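Long-range contacts in pesticidal crystal protein Cry2Aa (Bacillus thuringiensis serovar kurstaki, PDB 1I5P), which promotes colloid-osmotic lysis by binding to midgut epithelial cells of dipteran and lepidopteran larvae: residues P294-L299 / S427-V432; N336-N341 / A460-V465; I351-L356 / N449-S454. All blocks are in the same frame, centred on the assembly; numbering follows the deposited sequence.

Contact 1: residues P294-L299 / S427-V432; sequences PFLYSL and SGVPLV
Leu299, near the end of helix 293-300, does most of the touching here: it packs on the hydroxyl of Ser427 and the carbonyl of Gly428 and reaches on to Val429. The helix and the strand approach to 9.3 Å between the axes of their short segments, with directions 134° apart. The tight part is at Ser427. Leu299 has CG anti to its N (chi1 170°), which sends the branch across to the strand: CG lies 3.7 Å from Ser427 OG, and CD2 rests 3.6 Å from Gly428 O. A water finishes this end by donating to Leu299 O at 2.7 Å and lying 2.8 Å from Ser427 OG; it links the hydroxyl to a carbonyl in the last turn of the helix. Toward Val429 the fit is looser and purely apolar. Val429 CG1 is met by Leu299 CD2 at 4.3 Å and by Leu296 CD2 at 4.4 Å, two methyls reaching one from successive turns. Within the helix, Phe295 O accepts from both Ser298 OG and Leu299 N, which helps hold the turn that carries Leu299. The short helix thus lies against one outermost strand of the three-stranded sheet of the beta-prism domain, where Ser427 and Val429 pair through their backbones with Val465 and Tyr463. Leu442 and Ile450 from loops also touch Leu299, and Leu238 of helix 238-259 packs on both Leu296 and Val429, bringing the helical bundle up to this spot.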
ATOM      1  N   PRO A 294       9.181 -13.819  -0.301  1.00 17.64           N
ATOM      2  CA  PRO A 294       9.937 -13.102   0.729  1.00 15.96           C
ATOM      3  C   PRO A 294      11.186 -12.455   0.169  1.00 16.45           C
ATOM      4  O   PRO A 294      11.476 -11.297   0.464  1.00 15.59           O
ATOM      5  CB  PRO A 294      10.233 -14.194   1.753  1.00 17.92           C
ATOM      6  CG  PRO A 294       8.980 -15.025   1.677  1.00 16.44           C
ATOM      7  CD  PRO A 294       8.825 -15.167   0.173  1.00 17.73           C
ATOM      8  N   PHE A 295      11.921 -13.200  -0.651  1.00 14.86           N
ATOM      9  CA  PHE A 295      13.128 -12.651  -1.250  1.00 14.89           C
ATOM     10  C   PHE A 295      12.799 -11.466  -2.139  1.00 13.53           C
ATOM     11  O   PHE A 295      13.432 -10.412  -2.040  1.00 13.05           O
ATOM     12  CB  PHE A 295      13.864 -13.685  -2.109  1.00 13.67           C
ATOM     13  CG  PHE A 295      14.860 -13.065  -3.055  1.00 14.62           C
ATOM     14  CD1 PHE A 295      16.124 -12.677  -2.610  1.00 13.79           C
ATOM     15  CD2 PHE A 295      14.502 -12.782  -4.369  1.00 13.45           C
ATOM     16  CE1 PHE A 295      17.011 -12.013  -3.452  1.00 14.21           C
ATOM     17  CE2 PHE A 295      15.386 -12.112  -5.227  1.00 15.23           C
ATOM     18  CZ  PHE A 295      16.644 -11.729  -4.763  1.00 15.55           C
ATOM     19  N   LEU A 296      11.816 -11.650  -3.016  1.00 12.43           N
ATOM     20  CA  LEU A 296      11.425 -10.603  -3.954  1.00 12.51           C
ATOM     21  C   LEU A 296      11.029  -9.279  -3.308  1.00 13.25           C
ATOM     22  O   LEU A 296      11.540  -8.227  -3.684  1.00 15.70           O
ATOM     23  CB  LEU A 296      10.300 -11.111  -4.862  1.00  9.95           C
ATOM     24  CG  LEU A 296      10.723 -12.227  -5.822  1.00 11.79           C
ATOM     25  CD1 LEU A 296       9.507 -12.802  -6.558  1.00 10.00           C
ATOM     26  CD2 LEU A 296      11.749 -11.674  -6.808  1.00  8.47           C
ATOM     27  N   TYR A 297      10.133  -9.310  -2.329  1.00 14.57           N
ATOM     28  CA  TYR A 297       9.742  -8.054  -1.716  1.00 14.76           C
ATOM     29  C   TYR A 297      10.825  -7.482  -0.797  1.00 16.07           C
ATOM     30  O   TYR A 297      10.836  -6.283  -0.522  1.00 15.11           O
ATOM     31  CB  TYR A 297       8.389  -8.192  -0.994  1.00 12.92           C
ATOM     32  CG  TYR A 297       8.381  -8.941   0.319  1.00 12.38           C
ATOM     33  CD1 TYR A 297       9.005  -8.417   1.452  1.00 10.65           C
ATOM     34  CD2 TYR A 297       7.672 -10.131   0.454  1.00 10.43           C
ATOM     35  CE1 TYR A 297       8.918  -9.056   2.685  1.00 10.60           C
ATOM     36  CE2 TYR A 297       7.577 -10.780   1.691  1.00 11.06           C
ATOM     37  CZ  TYR A 297       8.201 -10.232   2.800  1.00 10.99           C
ATOM     38  OH  TYR A 297       8.078 -10.842   4.030  1.00 13.71           O
ATOM     39  N   SER A 298      11.750  -8.324  -0.335  1.00 16.61           N
ATOM     40  CA  SER A 298      12.827  -7.826   0.522  1.00 15.34           C
ATOM     41  C   SER A 298      13.788  -7.057  -0.375  1.00 15.82           C
ATOM     42  O   SER A 298      14.464  -6.124   0.068  1.00 15.98           O
ATOM     43  CB  SER A 298      13.564  -8.977   1.229  1.00 13.80           C
ATOM     44  OG  SER A 298      14.422  -9.683   0.348  1.00 13.29           O
ATOM     45  N   LEU A 299      13.821  -7.449  -1.648  1.00 14.79           N
ATOM     46  CA  LEU A 299      14.682  -6.818  -2.642  1.00 13.21           C
ATOM     47  C   LEU A 299      14.060  -5.536  -3.179  1.00 13.64           C
ATOM     48  O   LEU A 299      14.742  -4.524  -3.340  1.00 10.36           O
ATOM     49  CB  LEU A 299      14.924  -7.771  -3.812  1.00 14.03           C
ATOM     50  CG  LEU A 299      15.618  -7.190  -5.047  1.00 13.10           C
ATOM     51  CD1 LEU A 299      17.068  -6.874  -4.725  1.00 14.17           C
ATOM     52  CD2 LEU A 299      15.540  -8.189  -6.194  1.00 13.95           C
ATOM     53  N   SER A 427      13.258  -1.055  -8.477  1.00 14.90           N
ATOM     54  CA  SER A 427      14.085  -2.222  -8.254  1.00 14.00           C
ATOM     55  C   SER A 427      14.128  -2.964  -9.573  1.00 14.01           C
ATOM     56  O   SER A 427      13.875  -2.383 -10.625  1.00 13.47           O
ATOM     57  CB  SER A 427      13.484  -3.103  -7.158  1.00 15.53           C
ATOM     58  OG  SER A 427      14.399  -4.103  -6.746  1.00 16.22           O
ATOM     59  N   GLY A 428      14.442  -4.248  -9.525  1.00 14.97           N
ATOM     60  CA  GLY A 428      14.502  -5.017 -10.750  1.00 14.64           C
ATOM     61  C   GLY A 428      15.083  -6.391 -10.513  1.00 15.51           C
ATOM     62  O   GLY A 428      15.565  -6.694  -9.419  1.00 13.04           O
ATOM     63  N   VAL A 429      15.025  -7.226 -11.543  1.00 14.69           N
ATOM     64  CA  VAL A 429      15.560  -8.574 -11.457  1.00 15.12           C
ATOM     65  C   VAL A 429      16.276  -8.931 -12.751  1.00 15.03           C
ATOM     66  O   VAL A 429      16.004  -8.353 -13.805  1.00 11.77           O
ATOM     67  CB  VAL A 429      14.447  -9.621 -11.208  1.00 14.99           C
ATOM     68  CG1 VAL A 429      13.757  -9.342  -9.885  1.00 12.74           C
ATOM     69  CG2 VAL A 429      13.436  -9.600 -12.346  1.00 10.87           C
ATOM     70  N   PRO A 430      17.237  -9.864 -12.678  1.00 15.89           N
ATOM     71  CA  PRO A 430      17.959 -10.271 -13.887  1.00 17.40           C
ATOM     72  C   PRO A 430      17.089 -11.315 -14.594  1.00 17.39           C
ATOM     73  O   PRO A 430      16.054 -11.721 -14.058  1.00 19.31           O
ATOM     74  CB  PRO A 430      19.235 -10.881 -13.323  1.00 17.48           C
ATOM     75  CG  PRO A 430      18.724 -11.558 -12.094  1.00 18.90           C
ATOM     76  CD  PRO A 430      17.859 -10.459 -11.483  1.00 16.22           C
ATOM     77  N   LEU A 431      17.505 -11.767 -15.774  1.00 18.30           N
ATOM     78  CA  LEU A 431      16.723 -12.763 -16.501  1.00 17.37           C
ATOM     79  C   LEU A 431      16.437 -13.977 -15.621  1.00 17.24           C
ATOM     80  O   LEU A 431      15.321 -14.496 -15.599  1.00 18.22           O
ATOM     81  CB  LEU A 431      17.454 -13.207 -17.772  1.00 16.99           C
ATOM     82  CG  LEU A 431      16.719 -14.250 -18.630  1.00 19.44           C
ATOM     83  CD1 LEU A 431      15.385 -13.689 -19.100  1.00 17.96           C
ATOM     84  CD2 LEU A 431      17.587 -14.640 -19.823  1.00 17.81           C
ATOM     85  N   VAL A 432      17.446 -14.420 -14.883  1.00 17.94           N
ATOM     86  CA  VAL A 432      17.292 -15.571 -14.002  1.00 18.28           C
ATOM     87  C   VAL A 432      17.899 -15.292 -12.635  1.00 19.57           C
ATOM     88  O   VAL A 432      19.086 -14.973 -12.528  1.00 20.94           O
ATOM     89  CB  VAL A 432      17.982 -16.833 -14.585  1.00 19.91           C
ATOM     90  CG1 VAL A 432      17.716 -18.032 -13.686  1.00 20.54           C
ATOM     91  CG2 VAL A 432      17.482 -17.107 -15.996  1.00 16.98           C
TER
HETATM   92  O   HOH W   1      16.478  -3.349  -4.970  1.00  9.48           O

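Contact 2: residues N336-N341 / A460-V465; sequences NSARVN and ARAYLV
Strands 336-341 and 462-465 run roughly the same way, 33° between directions, with segment axes 6.6 Å apart at closest, and the CA atoms of Asn336 and Arg461, the latter just before the second strand, come within 4.1 Å. At this end the Asn336 amide and the Arg461 guanidinium lie side by side and point the same way, their planes 34° apart, and Asn336 ND2 stays 3.6 Å from Arg461 NH1. Arg461 bends at chi2 (-75°), folding its tip back so that NH1 donates to Ala460 O at 2.9 Å; that oxygen lies in the guanidinium plane, while the N-H comes from above the carbonyl plane. The same oxygen takes a CA-H contact from Asn336 CA at 3.4 Å. The Asn336 amide finds its own stronger partner in Ser334 OG, through OD1. Beyond this polar end the contact turns apolar: Ala338 CB packs against Ala462 CB at 4.0 Å and against Leu464 CD2 at the same distance. Leu335 and Ile311 also cover Leu464. The strands belong to two different sheets, and small and branched side chains fill the gap between them, as expected of the beta prism in the middle domain of the delta-endotoxins.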
ATOM      1  N   ASN A 336      21.180  -4.307 -20.031  1.00 20.27           N
ATOM      2  CA  ASN A 336      21.997  -5.377 -19.488  1.00 20.84           C
ATOM      3  C   ASN A 336      22.370  -5.253 -18.022  1.00 20.88           C
ATOM      4  O   ASN A 336      22.670  -6.254 -17.368  1.00 18.37           O
ATOM      5  CB  ASN A 336      23.270  -5.492 -20.332  1.00 23.21           C
ATOM      6  CG  ASN A 336      22.989  -5.946 -21.759  1.00 26.07           C
ATOM      7  OD1 ASN A 336      22.093  -5.428 -22.428  1.00 27.61           O
ATOM      8  ND2 ASN A 336      23.764  -6.915 -22.230  1.00 24.72           N
ATOM      9  N   SER A 337      22.349  -4.028 -17.509  1.00 19.81           N
ATOM     10  CA  SER A 337      22.716  -3.777 -16.124  1.00 19.72           C
ATOM     11  C   SER A 337      22.029  -2.519 -15.622  1.00 19.59           C
ATOM     12  O   SER A 337      21.780  -1.588 -16.390  1.00 20.26           O
ATOM     13  CB  SER A 337      24.234  -3.608 -16.014  1.00 19.10           C
ATOM     14  OG  SER A 337      24.633  -3.388 -14.672  1.00 19.94           O
ATOM     15  N   ALA A 338      21.739  -2.484 -14.330  1.00 16.76           N
ATOM     16  CA  ALA A 338      21.072  -1.329 -13.761  1.00 18.22           C
ATOM     17  C   ALA A 338      21.312  -1.188 -12.273  1.00 18.50           C
ATOM     18  O   ALA A 338      21.616  -2.157 -11.580  1.00 19.20           O
ATOM     19  CB  ALA A 338      19.572  -1.415 -14.033  1.00 18.33           C
ATOM     20  N   ARG A 339      21.177   0.040 -11.792  1.00 18.50           N
ATOM     21  CA  ARG A 339      21.337   0.332 -10.381  1.00 19.39           C
ATOM     22  C   ARG A 339      20.509   1.575 -10.111  1.00 17.46           C
ATOM     23  O   ARG A 339      20.548   2.538 -10.875  1.00 17.11           O
ATOM     24  CB  ARG A 339      22.812   0.570 -10.035  1.00 19.78           C
ATOM     25  CG  ARG A 339      23.073   0.862  -8.555  1.00 22.35           C
ATOM     26  CD  ARG A 339      24.530   0.590  -8.193  1.00 24.41           C
ATOM     27  NE  ARG A 339      25.456   1.281  -9.091  1.00 30.14           N
ATOM     28  CZ  ARG A 339      26.748   0.981  -9.211  1.00 33.66           C
ATOM     29  NH1 ARG A 339      27.278   0.001  -8.488  1.00 30.50           N
ATOM     30  NH2 ARG A 339      27.513   1.661 -10.059  1.00 35.44           N
ATOM     31  N   VAL A 340      19.744   1.524  -9.028  1.00 17.40           N
ATOM     32  CA  VAL A 340      18.876   2.622  -8.628  1.00 14.84           C
ATOM     33  C   VAL A 340      19.650   3.590  -7.733  1.00 16.56           C
ATOM     34  O   VAL A 340      20.447   3.165  -6.890  1.00 14.95           O
ATOM     35  CB  VAL A 340      17.644   2.085  -7.876  1.00 13.63           C
ATOM     36  CG1 VAL A 340      16.734   3.228  -7.466  1.00 12.01           C
ATOM     37  CG2 VAL A 340      16.893   1.093  -8.767  1.00  9.96           C
ATOM     38  N   ASN A 341      19.413   4.883  -7.927  1.00 14.99           N
ATOM     39  CA  ASN A 341      20.107   5.915  -7.162  1.00 18.10           C
ATOM     40  C   ASN A 341      19.179   6.708  -6.250  1.00 17.80           C
ATOM     41  O   ASN A 341      18.001   6.908  -6.558  1.00 17.74           O
ATOM     42  CB  ASN A 341      20.830   6.865  -8.117  1.00 17.05           C
ATOM     43  CG  ASN A 341      21.732   6.130  -9.088  1.00 19.76           C
ATOM     44  OD1 ASN A 341      22.546   5.297  -8.685  1.00 19.30           O
ATOM     45  ND2 ASN A 341      21.592   6.432 -10.375  1.00 18.59           N
ATOM     46  N   ALA A 460      24.054 -10.281 -19.562  1.00 40.25           N
ATOM     47  CA  ALA A 460      22.777 -10.503 -18.894  1.00 33.22           C
ATOM     48  C   ALA A 460      21.697  -9.471 -19.212  1.00 29.15           C
ATOM     49  O   ALA A 460      21.787  -8.726 -20.190  1.00 25.91           O
ATOM     50  CB  ALA A 460      22.994 -10.578 -17.389  1.00 38.03           C
ATOM     51  N   ARG A 461      20.674  -9.438 -18.366  1.00 24.01           N
ATOM     52  CA  ARG A 461      19.562  -8.521 -18.547  1.00 22.98           C
ATOM     53  C   ARG A 461      19.056  -7.988 -17.214  1.00 21.41           C
ATOM     54  O   ARG A 461      19.187  -8.638 -16.180  1.00 19.86           O
ATOM     55  CB  ARG A 461      18.413  -9.228 -19.269  1.00 22.04           C
ATOM     56  CG  ARG A 461      18.702  -9.607 -20.718  1.00 23.09           C
ATOM     57  CD  ARG A 461      18.646  -8.395 -21.622  1.00 21.50           C
ATOM     58  NE  ARG A 461      18.737  -8.749 -23.036  1.00 25.72           N
ATOM     59  CZ  ARG A 461      19.861  -9.075 -23.663  1.00 23.95           C
ATOM     60  NH1 ARG A 461      21.014  -9.096 -23.008  1.00 24.12           N
ATOM     61  NH2 ARG A 461      19.829  -9.373 -24.954  1.00 26.81           N
ATOM     62  N   ALA A 462      18.482  -6.791 -17.255  1.00 21.65           N
ATOM     63  CA  ALA A 462      17.919  -6.164 -16.071  1.00 20.11           C
ATOM     64  C   ALA A 462      16.481  -5.780 -16.392  1.00 18.48           C
ATOM     65  O   ALA A 462      16.233  -5.039 -17.337  1.00 19.34           O
ATOM     66  CB  ALA A 462      18.720  -4.923 -15.694  1.00 18.94           C
ATOM     67  N   TYR A 463      15.540  -6.307 -15.616  1.00 16.80           N
ATOM     68  CA  TYR A 463      14.127  -6.002 -15.798  1.00 13.81           C
ATOM     69  C   TYR A 463      13.667  -5.285 -14.536  1.00 13.25           C
ATOM     70  O   TYR A 463      13.584  -5.880 -13.465  1.00 12.66           O
ATOM     71  CB  TYR A 463      13.338  -7.292 -16.028  1.00 14.85           C
ATOM     72  CG  TYR A 463      13.798  -8.035 -17.265  1.00 13.21           C
ATOM     73  CD1 TYR A 463      14.564  -9.200 -17.166  1.00 14.50           C
ATOM     74  CD2 TYR A 463      13.496  -7.550 -18.537  1.00 14.72           C
ATOM     75  CE1 TYR A 463      15.016  -9.865 -18.315  1.00 16.34           C
ATOM     76  CE2 TYR A 463      13.941  -8.201 -19.687  1.00 14.48           C
ATOM     77  CZ  TYR A 463      14.698  -9.356 -19.572  1.00 16.66           C
ATOM     78  OH  TYR A 463      15.125  -9.984 -20.723  1.00 16.69           O
ATOM     79  N   LEU A 464      13.374  -3.997 -14.678  1.00 13.54           N
ATOM     80  CA  LEU A 464      12.987  -3.157 -13.555  1.00 14.65           C
ATOM     81  C   LEU A 464      11.573  -3.321 -13.028  1.00 15.37           C
ATOM     82  O   LEU A 464      10.654  -3.727 -13.747  1.00 14.59           O
ATOM     83  CB  LEU A 464      13.235  -1.689 -13.905  1.00 14.06           C
ATOM     84  CG  LEU A 464      14.626  -1.423 -14.485  1.00 17.13           C
ATOM     85  CD1 LEU A 464      14.822   0.067 -14.686  1.00 13.16           C
ATOM     86  CD2 LEU A 464      15.692  -1.986 -13.554  1.00 15.57           C
ATOM     87  N   VAL A 465      11.430  -2.987 -11.751  1.00 13.83           N
ATOM     88  CA  VAL A 465      10.173  -3.064 -11.030  1.00 13.88           C
ATOM     89  C   VAL A 465       9.909  -1.697 -10.406  1.00 15.97           C
ATOM     90  O   VAL A 465      10.772  -1.148  -9.716  1.00 15.68           O
ATOM     91  CB  VAL A 465      10.267  -4.120  -9.899  1.00 16.36           C
ATOM     92  CG1 VAL A 465       9.037  -4.052  -8.993  1.00 15.83           C
ATOM     93  CG2 VAL A 465      10.434  -5.513 -10.504  1.00 13.77           C
TER

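Contact 3: residues I351-L356 / N449-S454; sequences IGATNL and NIESPS
Thr354 and Glu451 face each other in the beta-prism domain, just beyond a single beta bridge that joins Ile351 to Ile450. The bridge brings the backbones together with a weak bond from Gly352 N to Ile450 O (3.3 Å). Gly352 then turns through a positive phi, and the chain swings round so that Thr354 comes back over the Glu451 side chain. With chi1 at 177° and an extended chain beyond CG, the Glu451 side chain runs past Gly352, its CG 3.2 Å from Gly352 O, and delivers its charged end to Thr354. The two side chains cross at a slant, and the threonine grips both oxygens of the carboxylate: its backbone N-H takes OE2 at 3.1 Å, its hydroxyl takes OE1 at 3.1 Å. Both donors come from above the carboxylate plane, the N-H by 61° and the hydroxyl by 39°, so the group is held from over one of its faces and its rotation should be restricted. Two such donors would probably help stabilise the negative charge. The methyl of Thr354 also sits over the carboxylate, CG2 3.7 Å from Glu451 OE1, and reaches on to Asn449 CB at 4.0 Å, while the Asn449 amide uses OD1 to accept from Leu350 N, tying the same loop to the residue before the strand. The Ile450 side chain leads away from 351-356 and touches Phe295 of helix 293-300, and Pro457 covers Glu451. Ala353 CA lies over the same face of the carboxylate as the threonine donors, 3.3 Å from Glu451 OE2.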
ATOM      1  N   ILE A 351      21.804  -4.658 -10.755  1.00 19.70           N
ATOM      2  CA  ILE A 351      20.823  -5.592 -11.277  1.00 20.91           C
ATOM      3  C   ILE A 351      21.338  -5.993 -12.645  1.00 18.95           C
ATOM      4  O   ILE A 351      21.665  -5.133 -13.464  1.00 17.59           O
ATOM      5  CB  ILE A 351      19.446  -4.931 -11.418  1.00 21.95           C
ATOM      6  CG1 ILE A 351      19.031  -4.326 -10.078  1.00 21.25           C
ATOM      7  CG2 ILE A 351      18.418  -5.965 -11.869  1.00 23.74           C
ATOM      8  CD1 ILE A 351      18.120  -3.131 -10.203  1.00 21.67           C
ATOM      9  N   GLY A 352      21.427  -7.296 -12.888  1.00 19.30           N
ATOM     10  CA  GLY A 352      21.933  -7.755 -14.166  1.00 19.32           C
ATOM     11  C   GLY A 352      23.438  -7.924 -14.109  1.00 20.65           C
ATOM     12  O   GLY A 352      23.984  -8.340 -13.086  1.00 19.35           O
ATOM     13  N   ALA A 353      24.110  -7.600 -15.206  1.00 21.20           N
ATOM     14  CA  ALA A 353      25.559  -7.731 -15.283  1.00 23.82           C
ATOM     15  C   ALA A 353      26.283  -6.817 -14.304  1.00 25.19           C
ATOM     16  O   ALA A 353      25.912  -5.650 -14.128  1.00 24.82           O
ATOM     17  CB  ALA A 353      26.032  -7.444 -16.701  1.00 25.33           C
ATOM     18  N   THR A 354      27.320  -7.358 -13.673  1.00 25.30           N
ATOM     19  CA  THR A 354      28.120  -6.607 -12.719  1.00 26.73           C
ATOM     20  C   THR A 354      29.483  -6.269 -13.311  1.00 27.44           C
ATOM     21  O   THR A 354      30.338  -5.702 -12.632  1.00 28.27           O
ATOM     22  CB  THR A 354      28.349  -7.399 -11.423  1.00 27.09           C
ATOM     23  OG1 THR A 354      29.001  -8.640 -11.729  1.00 26.76           O
ATOM     24  CG2 THR A 354      27.026  -7.675 -10.726  1.00 26.11           C
ATOM     25  N   ASN A 355      29.692  -6.612 -14.577  1.00 26.84           N
ATOM     26  CA  ASN A 355      30.971  -6.324 -15.211  1.00 28.32           C
ATOM     27  C   ASN A 355      30.825  -5.403 -16.409  1.00 28.16           C
ATOM     28  O   ASN A 355      31.621  -5.466 -17.338  1.00 31.18           O
ATOM     29  CB  ASN A 355      31.663  -7.618 -15.654  1.00 28.05           C
ATOM     30  CG  ASN A 355      30.956  -8.292 -16.822  1.00 29.86           C
ATOM     31  OD1 ASN A 355      31.562  -9.070 -17.561  1.00 32.20           O
ATOM     32  ND2 ASN A 355      29.668  -8.008 -16.984  1.00 22.77           N
ATOM     33  N   LEU A 356      29.811  -4.549 -16.395  1.00 27.33           N
ATOM     34  CA  LEU A 356      29.602  -3.629 -17.506  1.00 26.53           C
ATOM     35  C   LEU A 356      29.466  -2.195 -17.023  1.00 25.95           C
ATOM     36  O   LEU A 356      28.872  -1.942 -15.977  1.00 24.91           O
ATOM     37  CB  LEU A 356      28.333  -3.999 -18.274  1.00 24.92           C
ATOM     38  CG  LEU A 356      28.209  -5.355 -18.972  1.00 27.31           C
ATOM     39  CD1 LEU A 356      26.774  -5.528 -19.465  1.00 24.07           C
ATOM     40  CD2 LEU A 356      29.191  -5.437 -20.132  1.00 24.93           C
ATOM     41  N   ASN A 449      24.357  -7.749  -4.913  1.00 30.62           N
ATOM     42  CA  ASN A 449      24.211  -7.775  -6.365  1.00 31.73           C
ATOM     43  C   ASN A 449      23.423  -9.005  -6.802  1.00 31.99           C
ATOM     44  O   ASN A 449      23.812 -10.134  -6.519  1.00 32.79           O
ATOM     45  CB  ASN A 449      25.585  -7.777  -7.037  1.00 30.80           C
ATOM     46  CG  ASN A 449      26.389  -6.533  -6.724  1.00 31.83           C
ATOM     47  OD1 ASN A 449      25.835  -5.448  -6.538  1.00 29.32           O
ATOM     48  ND2 ASN A 449      27.711  -6.681  -6.684  1.00 31.22           N
ATOM     49  N   ILE A 450      22.305  -8.774  -7.484  1.00 31.66           N
ATOM     50  CA  ILE A 450      21.462  -9.866  -7.959  1.00 30.30           C
ATOM     51  C   ILE A 450      21.705 -10.068  -9.452  1.00 31.25           C
ATOM     52  O   ILE A 450      21.127  -9.370 -10.288  1.00 29.36           O
ATOM     53  CB  ILE A 450      19.965  -9.561  -7.717  1.00 29.25           C
ATOM     54  CG1 ILE A 450      19.747  -9.165  -6.253  1.00 26.68           C
ATOM     55  CG2 ILE A 450      19.119 -10.778  -8.060  1.00 26.97           C
ATOM     56  CD1 ILE A 450      20.243 -10.195  -5.248  1.00 22.28           C
ATOM     57  N   GLU A 451      22.567 -11.026  -9.778  1.00 31.96           N
ATOM     58  CA  GLU A 451      22.921 -11.301 -11.169  1.00 32.49           C
ATOM     59  C   GLU A 451      22.543 -12.722 -11.587  1.00 33.76           C
ATOM     60  O   GLU A 451      22.318 -13.590 -10.741  1.00 33.61           O
ATOM     61  CB  GLU A 451      24.432 -11.066 -11.347  1.00 31.39           C
ATOM     62  CG  GLU A 451      25.016 -11.375 -12.719  1.00 30.09           C
ATOM     63  CD  GLU A 451      26.481 -10.959 -12.831  1.00 32.34           C
ATOM     64  OE1 GLU A 451      27.249 -11.202 -11.874  1.00 29.97           O
ATOM     65  OE2 GLU A 451      26.870 -10.392 -13.878  1.00 32.11           O
ATOM     66  N   SER A 452      22.460 -12.948 -12.895  1.00 34.67           N
ATOM     67  CA  SER A 452      22.126 -14.267 -13.427  1.00 37.19           C
ATOM     68  C   SER A 452      23.231 -15.258 -13.097  1.00 38.72           C
ATOM     69  O   SER A 452      24.400 -14.881 -12.990  1.00 38.31           O
ATOM     70  CB  SER A 452      21.964 -14.211 -14.949  1.00 36.28           C
ATOM     71  OG  SER A 452      20.681 -13.741 -15.329  1.00 39.88           O
ATOM     72  N   PRO A 453      22.879 -16.546 -12.947  1.00 39.57           N
ATOM     73  CA  PRO A 453      23.873 -17.572 -12.633  1.00 40.32           C
ATOM     74  C   PRO A 453      24.908 -17.584 -13.737  1.00 40.27           C
ATOM     75  O   PRO A 453      24.588 -17.235 -14.870  1.00 38.87           O
ATOM     76  CB  PRO A 453      23.043 -18.855 -12.612  1.00 40.74           C
ATOM     77  CG  PRO A 453      21.687 -18.366 -12.203  1.00 41.09           C
ATOM     78  CD  PRO A 453      21.548 -17.155 -13.087  1.00 39.36           C
ATOM     79  N   SER A 454      26.143 -17.965 -13.416  1.00 42.06           N
ATOM     80  CA  SER A 454      27.191 -18.019 -14.434  1.00 43.98           C
ATOM     81  C   SER A 454      26.759 -18.925 -15.577  1.00 44.94           C
ATOM     82  O   SER A 454      26.118 -19.954 -15.357  1.00 44.26           O
ATOM     83  CB  SER A 454      28.501 -18.535 -13.838  1.00 43.87           C
ATOM     84  OG  SER A 454      29.319 -17.462 -13.398  1.00 45.52           O
TER

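Overall arrangement
All three contacts lie in the beta-prism middle domain, on the same side of the chain's centre, with centres 9 to 12 Å apart. Contacts 1 and 2 share the sheet in which strands 422-430 and 462-469 are neighbours, and contacts 2 and 3 meet in the sheet where strand 329-342 pairs with 351-352. Along the chain the first segments come in the order 294-299, 336-341, 351-356, followed by 427-432, 449-454 and 460-465, so contact 1 interlocks with the other two while contact 3 falls between the segments of contact 2. Residues far apart in sequence thus bring a short helix, two sheets and a loop together into one continuous block of the domain.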